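Local coordinates for SnoaL-like domain-containing protein (Kribbella flavida, PDB 4LMI) that is of unknown function but has a SnoaL-like fold of the NTF2 clan and may act as a ketosteroid isomerase-like enzyme, at residues L67-L72 against A79-N84; E35-E40 against S106-F111; E8-L13 against L72-P77. All blocks are in the same frame, centred on the assembly; numbering follows the deposited sequence.

Contact 1. Residues L67-L72 against A79-N84; sequences LTVTRL and AAVSVN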
ATOM      1  N   LEU B  67      13.622  -6.348   7.034  1.00 35.28           N
ATOM      2  CA  LEU B  67      12.182  -6.131   6.931  1.00 33.51           C
ATOM      3  C   LEU B  67      11.386  -7.082   7.814  1.00 33.18           C
ATOM      4  O   LEU B  67      11.823  -8.196   8.107  1.00 35.62           O
ATOM      5  CB  LEU B  67      11.702  -6.179   5.468  1.00 36.13           C
ATOM      6  CG  LEU B  67      11.924  -7.414   4.599  1.00 38.12           C
ATOM      7  CD1 LEU B  67      10.784  -8.408   4.762  1.00 40.44           C
ATOM      8  CD2 LEU B  67      12.044  -6.993   3.141  1.00 41.56           C
ATOM      9  N   THR B  68      10.230  -6.602   8.256  1.00 30.55           N
ATOM     10  CA  THR B  68       9.273  -7.389   9.017  1.00 32.08           C
ATOM     11  C   THR B  68       7.903  -7.118   8.420  1.00 29.57           C
ATOM     12  O   THR B  68       7.473  -5.965   8.343  1.00 29.39           O
ATOM     13  CB  THR B  68       9.274  -6.993  10.507  1.00 32.40           C
ATOM     14  OG1 THR B  68      10.598  -7.113  11.030  1.00 35.46           O
ATOM     15  CG2 THR B  68       8.336  -7.887  11.311  1.00 33.04           C
ATOM     16  N   VAL B  69       7.229  -8.178   7.983  1.00 28.65           N
ATOM     17  CA  VAL B  69       5.886  -8.056   7.424  1.00 27.77           C
ATOM     18  C   VAL B  69       4.903  -7.641   8.527  1.00 26.23           C
ATOM     19  O   VAL B  69       4.886  -8.238   9.607  1.00 28.90           O
ATOM     20  CB  VAL B  69       5.433  -9.371   6.755  1.00 26.36           C
ATOM     21  CG1 VAL B  69       3.960  -9.303   6.371  1.00 26.52           C
ATOM     22  CG2 VAL B  69       6.297  -9.678   5.532  1.00 25.73           C
ATOM     23  N   THR B  70       4.105  -6.609   8.254  1.00 27.42           N
ATOM     24  CA  THR B  70       3.126  -6.100   9.228  1.00 29.39           C
ATOM     25  C   THR B  70       1.683  -6.385   8.818  1.00 27.45           C
ATOM     26  O   THR B  70       0.807  -6.559   9.672  1.00 26.76           O
ATOM     27  CB  THR B  70       3.305  -4.591   9.487  1.00 29.70           C
ATOM     28  OG1 THR B  70       3.392  -3.892   8.236  1.00 29.21           O
ATOM     29  CG2 THR B  70       4.572  -4.346  10.287  1.00 30.73           C
ATOM     30  N   ARG B  71       1.441  -6.416   7.509  1.00 27.18           N
ATOM     31  CA  ARG B  71       0.147  -6.822   6.966  1.00 24.83           C
ATOM     32  C   ARG B  71       0.399  -7.642   5.727  1.00 23.86           C
ATOM     33  O   ARG B  71       1.350  -7.376   4.983  1.00 23.81           O
ATOM     34  CB  ARG B  71      -0.712  -5.619   6.568  1.00 25.29           C
ATOM     35  CG  ARG B  71      -1.003  -4.606   7.661  1.00 26.68           C
ATOM     36  CD  ARG B  71      -1.806  -3.456   7.078  1.00 27.38           C
ATOM     37  NE  ARG B  71      -1.981  -2.349   8.013  1.00 31.80           N
ATOM     38  CZ  ARG B  71      -1.062  -1.428   8.292  1.00 32.28           C
ATOM     39  NH1 ARG B  71       0.133  -1.470   7.718  1.00 29.92           N
ATOM     40  NH2 ARG B  71      -1.343  -0.456   9.162  1.00 31.84           N
ATOM     41  N   LEU B  72      -0.453  -8.633   5.500  1.00 24.35           N
ATOM     42  CA  LEU B  72      -0.386  -9.416   4.273  1.00 24.93           C
ATOM     43  C   LEU B  72      -1.795  -9.780   3.816  1.00 25.51           C
ATOM     44  O   LEU B  72      -2.468 -10.606   4.435  1.00 26.81           O
ATOM     45  CB  LEU B  72       0.486 -10.668   4.462  1.00 25.08           C
ATOM     46  CG  LEU B  72       1.023 -11.372   3.203  1.00 27.21           C
ATOM     47  CD1 LEU B  72       2.205 -12.266   3.546  1.00 28.95           C
ATOM     48  CD2 LEU B  72      -0.051 -12.177   2.474  1.00 31.37           C
ATOM     49  N   ALA B  79      -1.587  -9.737  -4.165  1.00 21.78           N
ATOM     50  CA  ALA B  79      -1.244  -9.547  -2.756  1.00 20.75           C
ATOM     51  C   ALA B  79      -0.876  -8.092  -2.495  1.00 21.13           C
ATOM     52  O   ALA B  79      -0.355  -7.406  -3.377  1.00 21.48           O
ATOM     53  CB  ALA B  79      -0.092 -10.464  -2.348  1.00 19.58           C
ATOM     54  N   ALA B  80      -1.179  -7.616  -1.290  1.00 21.73           N
ATOM     55  CA  ALA B  80      -0.670  -6.327  -0.818  1.00 20.93           C
ATOM     56  C   ALA B  80      -0.020  -6.580   0.527  1.00 22.99           C
ATOM     57  O   ALA B  80      -0.632  -7.177   1.421  1.00 22.52           O
ATOM     58  CB  ALA B  80      -1.786  -5.309  -0.691  1.00 22.03           C
ATOM     59  N   VAL B  81       1.225  -6.143   0.668  1.00 21.86           N
ATOM     60  CA  VAL B  81       2.004  -6.449   1.857  1.00 22.61           C
ATOM     61  C   VAL B  81       2.634  -5.161   2.357  1.00 24.66           C
ATOM     62  O   VAL B  81       3.250  -4.424   1.584  1.00 25.81           O
ATOM     63  CB  VAL B  81       3.112  -7.483   1.547  1.00 22.94           C
ATOM     64  CG1 VAL B  81       3.881  -7.857   2.808  1.00 23.72           C
ATOM     65  CG2 VAL B  81       2.536  -8.730   0.876  1.00 22.52           C
ATOM     66  N   SER B  82       2.457  -4.868   3.640  1.00 25.36           N
ATOM     67  CA  SER B  82       3.215  -3.784   4.244  1.00 25.99           C
ATOM     68  C   SER B  82       4.327  -4.380   5.085  1.00 26.72           C
ATOM     69  O   SER B  82       4.165  -5.449   5.681  1.00 26.10           O
ATOM     70  CB  SER B  82       2.332  -2.840   5.068  1.00 27.62           C
ATOM     71  OG  SER B  82       1.717  -3.523   6.139  1.00 27.15           O
ATOM     72  N   VAL B  83       5.466  -3.695   5.093  1.00 28.11           N
ATOM     73  CA  VAL B  83       6.622  -4.106   5.874  1.00 26.93           C
ATOM     74  C   VAL B  83       7.188  -2.920   6.648  1.00 27.68           C
ATOM     75  O   VAL B  83       7.127  -1.770   6.184  1.00 29.23           O
ATOM     76  CB  VAL B  83       7.742  -4.735   4.997  1.00 26.88           C
ATOM     77  CG1 VAL B  83       7.240  -5.974   4.263  1.00 28.44           C
ATOM     78  CG2 VAL B  83       8.307  -3.719   4.002  1.00 26.93           C
ATOM     79  N   ASN B  84       7.705  -3.198   7.842  1.00 27.61           N
ATOM     80  CA  ASN B  84       8.603  -2.264   8.502  1.00 30.93           C
ATOM     81  C   ASN B  84      10.019  -2.546   8.039  1.00 31.71           C
ATOM     82  O   ASN B  84      10.515  -3.659   8.174  1.00 34.27           O
ATOM     83  CB  ASN B  84       8.493  -2.351  10.027  1.00 31.96           C
ATOM     84  CG  ASN B  84       7.255  -1.654  10.562  1.00 35.04           C
ATOM     85  OD1 ASN B  84       6.665  -0.792   9.897  1.00 38.74           O
ATOM     86  ND2 ASN B  84       6.855  -2.021  11.770  1.00 37.22           N
TER
HETATM   87  O   HOH W   1      12.379  -4.679  10.256  1.00 49.24           O
HETATM   88  O   HOH W   2       4.419  -1.542   8.255  1.00 31.65           O
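Val69 sets its two methyl groups against Val81 and Val83, CG1 lying 3.8 Å from Val81 CG1 and CG2 4.0 Å from Val83 CG1, at the apolar centre of an antiparallel beta hairpin interrupted by a classic beta bulge. Leu72 extends this patch: it lies alongside Val81 and points the same way, its CG meeting Val81 CG2. The valine face packs against helix 6-22, where Phe18 touches both Val69 and Val81. Val69 pairs with Val83 and Leu72 with Val81 as non-hydrogen-bonded pairs; between these pairs one strand has two residues, Thr70 and Arg71, and the other only Ser82, which both face. At this bulge Ser82 O takes a nearly straight bond from Thr70 N (2.8 Å, 175°) and a weak one from Arg71 N. Farther along, Thr68 and Asn84 exchange two backbone bonds. The opposite face is polar. Thr70 CG2 abuts the amide of Asn84, the two side chains crossing at about a right angle, while a water links Thr70 OG1 to Asn84 OD1; the amide is also held by the backbone of Leu133 and Arg135. Arg71, extended from CG to NE, runs alongside Ser82 OG and forms a salt bridge with Asp134 and a cation-pi contact with Phe97 of the second subunit. With chi1 at 62°, Ser82 OG sits between its own backbone N and carbonyl carbon, where it donates to Thr70 OG1 (2.7 Å) and accepts from Arg71 NH1 (3.0 Å), which meets it nearly in the guanidinium plane.

Contact 2. Residues E35-E40 against S106-F111; sequences EDVRYE and SRVTDF
Tyr39 reaches along the neighbouring strand from Val108 to Asp110, in the parallel pairing of strands 37-41 and 104-111 within the curved sheet of this NTF2-like fold. Its CB lies 4.2 Å from Val108 O, and CG stands anti to the backbone N (chi1 175°), which carries the ring forward along the strand. CD1 then meets Val108 CG1 at 3.5 Å, the methyl lying at the ring edge. CE1 comes 3.4 Å from Asp110 CG, with ring and carboxylate planes 79° apart. At the tip, OH donates to Asp110 OD2 (2.8 Å), arriving from above the carboxylate plane. Tyr54 and Phe57 meet the Tyr39 ring.

The backbone ladder runs Arg38 N to Ser106 O, Val108 N to Arg38 O, Glu40 N to Val108 O and Asp110 N to Glu40 O. On the side of the sheet that carries Arg38, Glu40 and Thr109, Arg107 NH1 lies over the Arg38 guanidinium, 3.9 Å from Arg38 NE, two like charges close together. Arg38 NH1 makes a salt bridge to Glu40 OE2 whose hydrogen bond is nearly straight (2.9 Å, 178°); Glu132 N of the second subunit bonds the same oxygen. A buffer molecule about 4 Å from the Tyr39 side chain, probably from the crystallisation liquor, may mark a pocket; beside it, Tyr39 OH and Trp112 NE1 both bond Asp110 OD2 and so hold the carboxylate.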
ATOM      1  N   GLU B  35      10.138 -15.676 -15.112  1.00 22.30           N
ATOM      2  CA  GLU B  35      11.291 -15.272 -15.919  1.00 24.95           C
ATOM      3  C   GLU B  35      11.128 -13.827 -16.413  1.00 26.26           C
ATOM      4  O   GLU B  35      12.112 -13.095 -16.518  1.00 26.80           O
ATOM      5  CB  GLU B  35      11.551 -16.241 -17.083  1.00 30.71           C
ATOM      6  CG  GLU B  35      12.931 -16.063 -17.703  1.00 35.85           C
ATOM      7  CD  GLU B  35      13.385 -17.241 -18.544  1.00 48.27           C
ATOM      8  OE1 GLU B  35      12.541 -17.876 -19.214  1.00 51.18           O
ATOM      9  OE2 GLU B  35      14.604 -17.526 -18.540  1.00 60.23           O
ATOM     10  N   ASP B  36       9.887 -13.418 -16.677  1.00 23.83           N
ATOM     11  CA  ASP B  36       9.612 -12.064 -17.165  1.00 24.04           C
ATOM     12  C   ASP B  36       9.003 -11.148 -16.103  1.00 22.75           C
ATOM     13  O   ASP B  36       8.222 -10.248 -16.427  1.00 23.35           O
ATOM     14  CB  ASP B  36       8.714 -12.115 -18.409  1.00 28.47           C
ATOM     15  CG  ASP B  36       7.317 -12.655 -18.115  1.00 30.14           C
ATOM     16  OD1 ASP B  36       7.054 -13.119 -16.980  1.00 30.86           O
ATOM     17  OD2 ASP B  36       6.472 -12.611 -19.032  1.00 34.23           O
ATOM     18  N   VAL B  37       9.358 -11.382 -14.840  1.00 21.82           N
ATOM     19  CA  VAL B  37       8.880 -10.542 -13.741  1.00 20.70           C
ATOM     20  C   VAL B  37       9.149  -9.063 -14.033  1.00 20.90           C
ATOM     21  O   VAL B  37      10.195  -8.698 -14.587  1.00 23.07           O
ATOM     22  CB  VAL B  37       9.460 -10.965 -12.365  1.00 19.00           C
ATOM     23  CG1 VAL B  37      10.981 -10.838 -12.340  1.00 21.99           C
ATOM     24  CG2 VAL B  37       8.821 -10.158 -11.233  1.00 18.71           C
ATOM     25  N   ARG B  38       8.175  -8.231 -13.690  1.00 21.81           N
ATOM     26  CA  ARG B  38       8.273  -6.794 -13.904  1.00 20.99           C
ATOM     27  C   ARG B  38       8.155  -6.073 -12.563  1.00 23.57           C
ATOM     28  O   ARG B  38       7.167  -6.243 -11.844  1.00 23.15           O
ATOM     29  CB  ARG B  38       7.190  -6.328 -14.880  1.00 20.54           C
ATOM     30  CG  ARG B  38       7.098  -4.815 -15.021  1.00 21.95           C
ATOM     31  CD  ARG B  38       6.228  -4.427 -16.202  1.00 25.91           C
ATOM     32  NE  ARG B  38       5.706  -3.078 -16.045  1.00 28.08           N
ATOM     33  CZ  ARG B  38       5.337  -2.285 -17.047  1.00 27.55           C
ATOM     34  NH1 ARG B  38       4.868  -1.075 -16.783  1.00 27.87           N
ATOM     35  NH2 ARG B  38       5.446  -2.690 -18.308  1.00 27.14           N
ATOM     36  N   TYR B  39       9.183  -5.286 -12.246  1.00 22.41           N
ATOM     37  CA  TYR B  39       9.274  -4.519 -11.005  1.00 21.52           C
ATOM     38  C   TYR B  39       9.131  -3.034 -11.299  1.00 21.51           C
ATOM     39  O   TYR B  39       9.762  -2.516 -12.220  1.00 23.06           O
ATOM     40  CB  TYR B  39      10.639  -4.776 -10.361  1.00 22.73           C
ATOM     41  CG  TYR B  39      10.962  -3.966  -9.121  1.00 23.37           C
ATOM     42  CD1 TYR B  39      10.366  -4.263  -7.897  1.00 23.62           C
ATOM     43  CD2 TYR B  39      11.906  -2.939  -9.159  1.00 27.05           C
ATOM     44  CE1 TYR B  39      10.683  -3.553  -6.753  1.00 24.04           C
ATOM     45  CE2 TYR B  39      12.227  -2.215  -8.017  1.00 27.99           C
ATOM     46  CZ  TYR B  39      11.612  -2.528  -6.819  1.00 26.83           C
ATOM     47  OH  TYR B  39      11.922  -1.826  -5.683  1.00 28.67           O
ATOM     48  N   GLU B  40       8.304  -2.352 -10.515  1.00 21.17           N
ATOM     49  CA  GLU B  40       8.171  -0.905 -10.619  1.00 22.34           C
ATOM     50  C   GLU B  40       8.374  -0.258  -9.265  1.00 23.53           C
ATOM     51  O   GLU B  40       7.941  -0.798  -8.238  1.00 22.25           O
ATOM     52  CB  GLU B  40       6.780  -0.520 -11.110  1.00 24.42           C
ATOM     53  CG  GLU B  40       6.440  -0.878 -12.546  1.00 26.00           C
ATOM     54  CD  GLU B  40       5.031  -0.429 -12.886  1.00 27.60           C
ATOM     55  OE1 GLU B  40       4.209  -0.331 -11.955  1.00 34.07           O
ATOM     56  OE2 GLU B  40       4.734  -0.166 -14.060  1.00 30.92           O
ATOM     57  N   SER B 106       4.755 -12.402 -10.886  0.50 20.26           N
ATOM     58  CA  SER B 106       4.790 -11.824 -12.222  0.50 19.91           C
ATOM     59  C   SER B 106       5.018 -10.307 -12.207  0.50 20.48           C
ATOM     60  O   SER B 106       5.658  -9.761 -13.105  0.50 21.54           O
ATOM     61  CB  SER B 106       3.485 -12.160 -12.945  0.50 19.08           C
ATOM     62  OG  SER B 106       3.414 -11.541 -14.209  0.50 16.58           O
ATOM     63  N   ARG B 107       4.483  -9.632 -11.192  1.00 21.38           N
ATOM     64  CA  ARG B 107       4.635  -8.185 -11.050  1.00 20.27           C
ATOM     65  C   ARG B 107       4.918  -7.840  -9.604  1.00 20.91           C
ATOM     66  O   ARG B 107       4.351  -8.453  -8.691  1.00 21.65           O
ATOM     67  CB  ARG B 107       3.381  -7.445 -11.525  1.00 23.21           C
ATOM     68  CG  ARG B 107       3.063  -7.658 -12.997  1.00 24.93           C
ATOM     69  CD  ARG B 107       1.848  -6.876 -13.458  1.00 27.89           C
ATOM     70  NE  ARG B 107       1.511  -7.246 -14.830  1.00 35.33           N
ATOM     71  CZ  ARG B 107       1.928  -6.593 -15.914  1.00 34.64           C
ATOM     72  NH1 ARG B 107       2.690  -5.512 -15.800  1.00 35.63           N
ATOM     73  NH2 ARG B 107       1.572  -7.020 -17.116  1.00 39.13           N
ATOM     74  N   VAL B 108       5.807  -6.872  -9.404  1.00 19.39           N
ATOM     75  CA  VAL B 108       6.098  -6.329  -8.077  1.00 20.88           C
ATOM     76  C   VAL B 108       6.024  -4.819  -8.223  1.00 20.64           C
ATOM     77  O   VAL B 108       6.701  -4.255  -9.073  1.00 22.26           O
ATOM     78  CB  VAL B 108       7.516  -6.729  -7.584  1.00 20.58           C
ATOM     79  CG1 VAL B 108       7.848  -6.083  -6.241  1.00 20.51           C
ATOM     80  CG2 VAL B 108       7.665  -8.243  -7.489  1.00 22.72           C
ATOM     81  N   THR B 109       5.189  -4.167  -7.420  1.00 21.22           N
ATOM     82  CA  THR B 109       5.141  -2.707  -7.405  1.00 20.71           C
ATOM     83  C   THR B 109       5.383  -2.249  -5.976  1.00 20.92           C
ATOM     84  O   THR B 109       4.576  -2.535  -5.086  1.00 20.92           O
ATOM     85  CB  THR B 109       3.806  -2.173  -7.971  1.00 21.63           C
ATOM     86  OG1 THR B 109       3.642  -2.660  -9.307  1.00 25.86           O
ATOM     87  CG2 THR B 109       3.788  -0.650  -8.013  1.00 20.76           C
ATOM     88  N   ASP B 110       6.512  -1.564  -5.781  1.00 22.26           N
ATOM     89  CA  ASP B 110       7.011  -1.139  -4.471  1.00 22.15           C
ATOM     90  C   ASP B 110       6.663   0.315  -4.219  1.00 21.26           C
ATOM     91  O   ASP B 110       6.891   1.164  -5.089  1.00 22.57           O
ATOM     92  CB  ASP B 110       8.545  -1.224  -4.444  1.00 23.62           C
ATOM     93  CG  ASP B 110       9.085  -2.557  -3.929  1.00 23.94           C
ATOM     94  OD1 ASP B 110       8.381  -3.589  -3.955  1.00 22.64           O
ATOM     95  OD2 ASP B 110      10.270  -2.565  -3.515  1.00 25.76           O
ATOM     96  N   PHE B 111       6.134   0.594  -3.028  1.00 22.45           N
ATOM     97  CA  PHE B 111       6.016   1.951  -2.499  1.00 24.07           C
ATOM     98  C   PHE B 111       6.806   2.036  -1.203  1.00 24.40           C
ATOM     99  O   PHE B 111       6.741   1.122  -0.374  1.00 22.99           O
ATOM    100  CB  PHE B 111       4.553   2.305  -2.214  1.00 24.09           C
ATOM    101  CG  PHE B 111       3.700   2.391  -3.443  1.00 23.53           C
ATOM    102  CD1 PHE B 111       3.668   3.565  -4.200  1.00 24.74           C
ATOM    103  CD2 PHE B 111       2.919   1.305  -3.845  1.00 22.18           C
ATOM    104  CE1 PHE B 111       2.877   3.654  -5.337  1.00 24.64           C
ATOM    105  CE2 PHE B 111       2.125   1.390  -4.983  1.00 24.50           C
ATOM    106  CZ  PHE B 111       2.107   2.567  -5.730  1.00 24.47           C
TER
HETATM  107  O   HOH W   3       5.500  -9.779 -15.912  1.00 24.98           O
HETATM  108  O   HOH W   4       4.610 -13.590 -15.709  1.00 32.32           O
HETATM  109  O   HOH W   5       5.118  -4.124 -11.635  1.00 28.71           O

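Contact 3. Residues E8-L13 against L72-P77; sequences EQTRAL and LLADGP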
ATOM      1  N   GLU B   8      -5.324 -18.576  -1.629  1.00 24.10           N
ATOM      2  CA  GLU B   8      -4.420 -19.179  -0.650  1.00 25.76           C
ATOM      3  C   GLU B   8      -3.033 -19.476  -1.233  1.00 25.36           C
ATOM      4  O   GLU B   8      -2.019 -19.355  -0.535  1.00 26.51           O
ATOM      5  CB  GLU B   8      -5.060 -20.384   0.055  1.00 28.65           C
ATOM      6  CG  GLU B   8      -6.283 -20.014   0.905  1.00 31.16           C
ATOM      7  CD  GLU B   8      -6.070 -18.789   1.795  1.00 33.49           C
ATOM      8  OE1 GLU B   8      -5.079 -18.754   2.556  1.00 32.39           O
ATOM      9  OE2 GLU B   8      -6.904 -17.852   1.738  1.00 35.05           O
ATOM     10  N   GLN B   9      -2.989 -19.813  -2.525  1.00 23.86           N
ATOM     11  CA  GLN B   9      -1.719 -19.981  -3.235  1.00 24.73           C
ATOM     12  C   GLN B   9      -0.921 -18.676  -3.236  1.00 23.65           C
ATOM     13  O   GLN B   9       0.275 -18.660  -2.924  1.00 25.69           O
ATOM     14  CB  GLN B   9      -1.967 -20.469  -4.665  1.00 30.82           C
ATOM     15  CG  GLN B   9      -0.703 -20.669  -5.487  1.00 38.91           C
ATOM     16  CD  GLN B   9      -0.910 -21.575  -6.686  1.00 51.22           C
ATOM     17  OE1 GLN B   9      -2.033 -21.994  -6.982  1.00 60.51           O
ATOM     18  NE2 GLN B   9       0.178 -21.890  -7.380  1.00 49.51           N
ATOM     19  N   THR B  10      -1.597 -17.581  -3.565  1.00 19.59           N
ATOM     20  CA  THR B  10      -0.992 -16.250  -3.541  1.00 19.45           C
ATOM     21  C   THR B  10      -0.503 -15.876  -2.144  1.00 21.90           C
ATOM     22  O   THR B  10       0.607 -15.341  -1.992  1.00 22.93           O
ATOM     23  CB  THR B  10      -1.999 -15.211  -4.059  1.00 20.53           C
ATOM     24  OG1 THR B  10      -2.247 -15.482  -5.442  1.00 22.28           O
ATOM     25  CG2 THR B  10      -1.471 -13.779  -3.909  1.00 19.72           C
ATOM     26  N   ARG B  11      -1.318 -16.158  -1.127  1.00 20.32           N
ATOM     27  CA  ARG B  11      -0.919 -15.874   0.254  1.00 21.25           C
ATOM     28  C   ARG B  11       0.405 -16.561   0.611  1.00 22.71           C
ATOM     29  O   ARG B  11       1.325 -15.918   1.123  1.00 24.13           O
ATOM     30  CB  ARG B  11      -2.010 -16.278   1.252  1.00 23.05           C
ATOM     31  CG  ARG B  11      -1.801 -15.688   2.645  1.00 23.02           C
ATOM     32  CD  ARG B  11      -2.801 -16.208   3.675  1.00 25.23           C
ATOM     33  NE  ARG B  11      -4.180 -16.142   3.187  1.00 24.25           N
ATOM     34  CZ  ARG B  11      -4.922 -15.038   3.159  1.00 24.64           C
ATOM     35  NH1 ARG B  11      -4.430 -13.889   3.611  1.00 24.68           N
ATOM     36  NH2 ARG B  11      -6.164 -15.081   2.679  1.00 25.91           N
ATOM     37  N   ALA B  12       0.493 -17.860   0.328  1.00 23.36           N
ATOM     38  CA  ALA B  12       1.698 -18.642   0.609  1.00 24.16           C
ATOM     39  C   ALA B  12       2.888 -18.104  -0.180  1.00 24.81           C
ATOM     40  O   ALA B  12       4.003 -18.007   0.354  1.00 24.43           O
ATOM     41  CB  ALA B  12       1.465 -20.120   0.296  1.00 27.20           C
ATOM     42  N   LEU B  13       2.651 -17.727  -1.439  1.00 23.11           N
ATOM     43  CA  LEU B  13       3.729 -17.241  -2.287  1.00 21.38           C
ATOM     44  C   LEU B  13       4.252 -15.872  -1.827  1.00 21.31           C
ATOM     45  O   LEU B  13       5.467 -15.659  -1.795  1.00 22.29           O
ATOM     46  CB  LEU B  13       3.309 -17.218  -3.763  1.00 23.17           C
ATOM     47  CG  LEU B  13       4.397 -16.842  -4.780  1.00 27.50           C
ATOM     48  CD1 LEU B  13       5.534 -17.856  -4.790  1.00 31.18           C
ATOM     49  CD2 LEU B  13       3.804 -16.705  -6.172  1.00 28.77           C
ATOM     50  N   LEU B  72      -0.453  -8.633   5.500  1.00 24.35           N
ATOM     51  CA  LEU B  72      -0.386  -9.416   4.273  1.00 24.93           C
ATOM     52  C   LEU B  72      -1.795  -9.780   3.816  1.00 25.51           C
ATOM     53  O   LEU B  72      -2.468 -10.606   4.435  1.00 26.81           O
ATOM     54  CB  LEU B  72       0.486 -10.668   4.462  1.00 25.08           C
ATOM     55  CG  LEU B  72       1.023 -11.372   3.203  1.00 27.21           C
ATOM     56  CD1 LEU B  72       2.205 -12.266   3.546  1.00 28.95           C
ATOM     57  CD2 LEU B  72      -0.051 -12.177   2.474  1.00 31.37           C
ATOM     58  N   LEU B  73      -2.240  -9.149   2.732  1.00 24.11           N
ATOM     59  CA  LEU B  73      -3.545  -9.450   2.150  1.00 23.11           C
ATOM     60  C   LEU B  73      -3.374 -10.197   0.840  1.00 21.73           C
ATOM     61  O   LEU B  73      -2.498  -9.858   0.044  1.00 21.76           O
ATOM     62  CB  LEU B  73      -4.350  -8.167   1.918  1.00 25.53           C
ATOM     63  CG  LEU B  73      -4.929  -7.439   3.135  1.00 25.51           C
ATOM     64  CD1 LEU B  73      -3.853  -6.734   3.954  1.00 27.47           C
ATOM     65  CD2 LEU B  73      -5.972  -6.435   2.663  1.00 26.71           C
ATOM     66  N   ALA B  74      -4.202 -11.219   0.633  1.00 20.40           N
ATOM     67  CA  ALA B  74      -4.236 -11.972  -0.624  1.00 20.77           C
ATOM     68  C   ALA B  74      -5.662 -11.989  -1.162  1.00 20.62           C
ATOM     69  O   ALA B  74      -6.617 -12.152  -0.401  1.00 22.64           O
ATOM     70  CB  ALA B  74      -3.734 -13.396  -0.410  1.00 22.59           C
ATOM     71  N   ASP B  75      -5.796 -11.819  -2.473  1.00 21.54           N
ATOM     72  CA  ASP B  75      -7.097 -11.722  -3.133  1.00 20.55           C
ATOM     73  C   ASP B  75      -6.892 -12.206  -4.563  1.00 21.69           C
ATOM     74  O   ASP B  75      -6.375 -11.467  -5.403  1.00 21.97           O
ATOM     75  CB  ASP B  75      -7.574 -10.261  -3.097  1.00 20.34           C
ATOM     76  CG  ASP B  75      -8.910 -10.027  -3.811  1.00 22.11           C
ATOM     77  OD1 ASP B  75      -9.579 -10.985  -4.264  1.00 23.53           O
ATOM     78  OD2 ASP B  75      -9.298  -8.842  -3.911  1.00 22.99           O
ATOM     79  N   GLY B  76      -7.276 -13.451  -4.835  1.00 21.72           N
ATOM     80  CA  GLY B  76      -7.034 -14.044  -6.157  1.00 21.84           C
ATOM     81  C   GLY B  76      -5.541 -14.074  -6.466  1.00 20.24           C
ATOM     82  O   GLY B  76      -4.756 -14.570  -5.654  1.00 22.88           O
ATOM     83  N   PRO B  77      -5.130 -13.512  -7.619  1.00 19.11           N
ATOM     84  CA  PRO B  77      -3.712 -13.513  -7.989  1.00 21.27           C
ATOM     85  C   PRO B  77      -2.925 -12.364  -7.344  1.00 22.39           C
ATOM     86  O   PRO B  77      -1.725 -12.225  -7.597  1.00 24.08           O
ATOM     87  CB  PRO B  77      -3.762 -13.321  -9.510  1.00 23.35           C
ATOM     88  CG  PRO B  77      -4.967 -12.455  -9.716  1.00 23.05           C
ATOM     89  CD  PRO B  77      -5.960 -12.850  -8.644  1.00 21.43           C
TER
HETATM   90  O   HOH W   6      -2.236 -13.262   5.420  1.00 29.13           O
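The guanidinium of Arg11 lies flat over Ala74, whose CB stands 4.0 Å from its plane and beneath its centre, where helix 6-22 packs across the outer strand 65-75 of an alpha+beta, NTF2-like fold. Its edges are polar. Glu8, one helical turn earlier, is gripped side-on: NE bonds Glu8 OE1 (2.8 Å) and NH2 bonds OE2 (3.0 Å), both carboxylate oxygens being met on their syn sides. Another part of the edge faces Leu72 O, which is joined to NH1 through a water that accepts from the arginine and donates to the carbonyl. NH1 also forms a salt bridge with Asp75 of the second subunit, and Asp75 of this chain is bound likewise by Arg11 of that subunit.

The bend at chi3 (-48°) turns the end of Arg11 back toward Glu8. Lower on the same side chain, CB packs 3.7 Å from Ala74 CB, and CG touches Leu72 CD2 at 3.9 Å. Replacing the arginine by an alanine would probably leave Glu8 without its partner in the helix, Ala74 without the flat group over it and Asp75 of the second subunit without this salt bridge.

Thr10, the residue before Arg11, points toward the strand end. Its CG2 approaches Ala74 CB at 4.2 Å, near Val100 of strand 90-101. Asp6 O is a second acceptor near the Thr10 hydroxyl, which has a single proton to share; Thr10 OG1 donates to Gly76 O at 2.7 Å, in the carbonyl plane and on a lone pair.

Overall arrangement
All three contacts reach one mixed sheet, whose outermost strands within the chain are 46-49 and 65-75. Contacts 1 and 3 are neighbours, their centres about 13 Å apart: both use strand 65-75 and share Leu72, and Ala80 O lies 2.9 Å from Leu73 N, probably hydrogen-bonded. Contact 2, on strands 37-41 and 104-111, is about 16 Å between centres from either and touches neither; strand 90-101 runs between it and the hairpin. Along the chain, contact 1 falls wholly between the two segments of contact 2, whereas contact 3 starts first and alternates with both. Each contact also meets the second subunit, so the subunit interface draws on both the hairpin with its helix and the parallel strand pair.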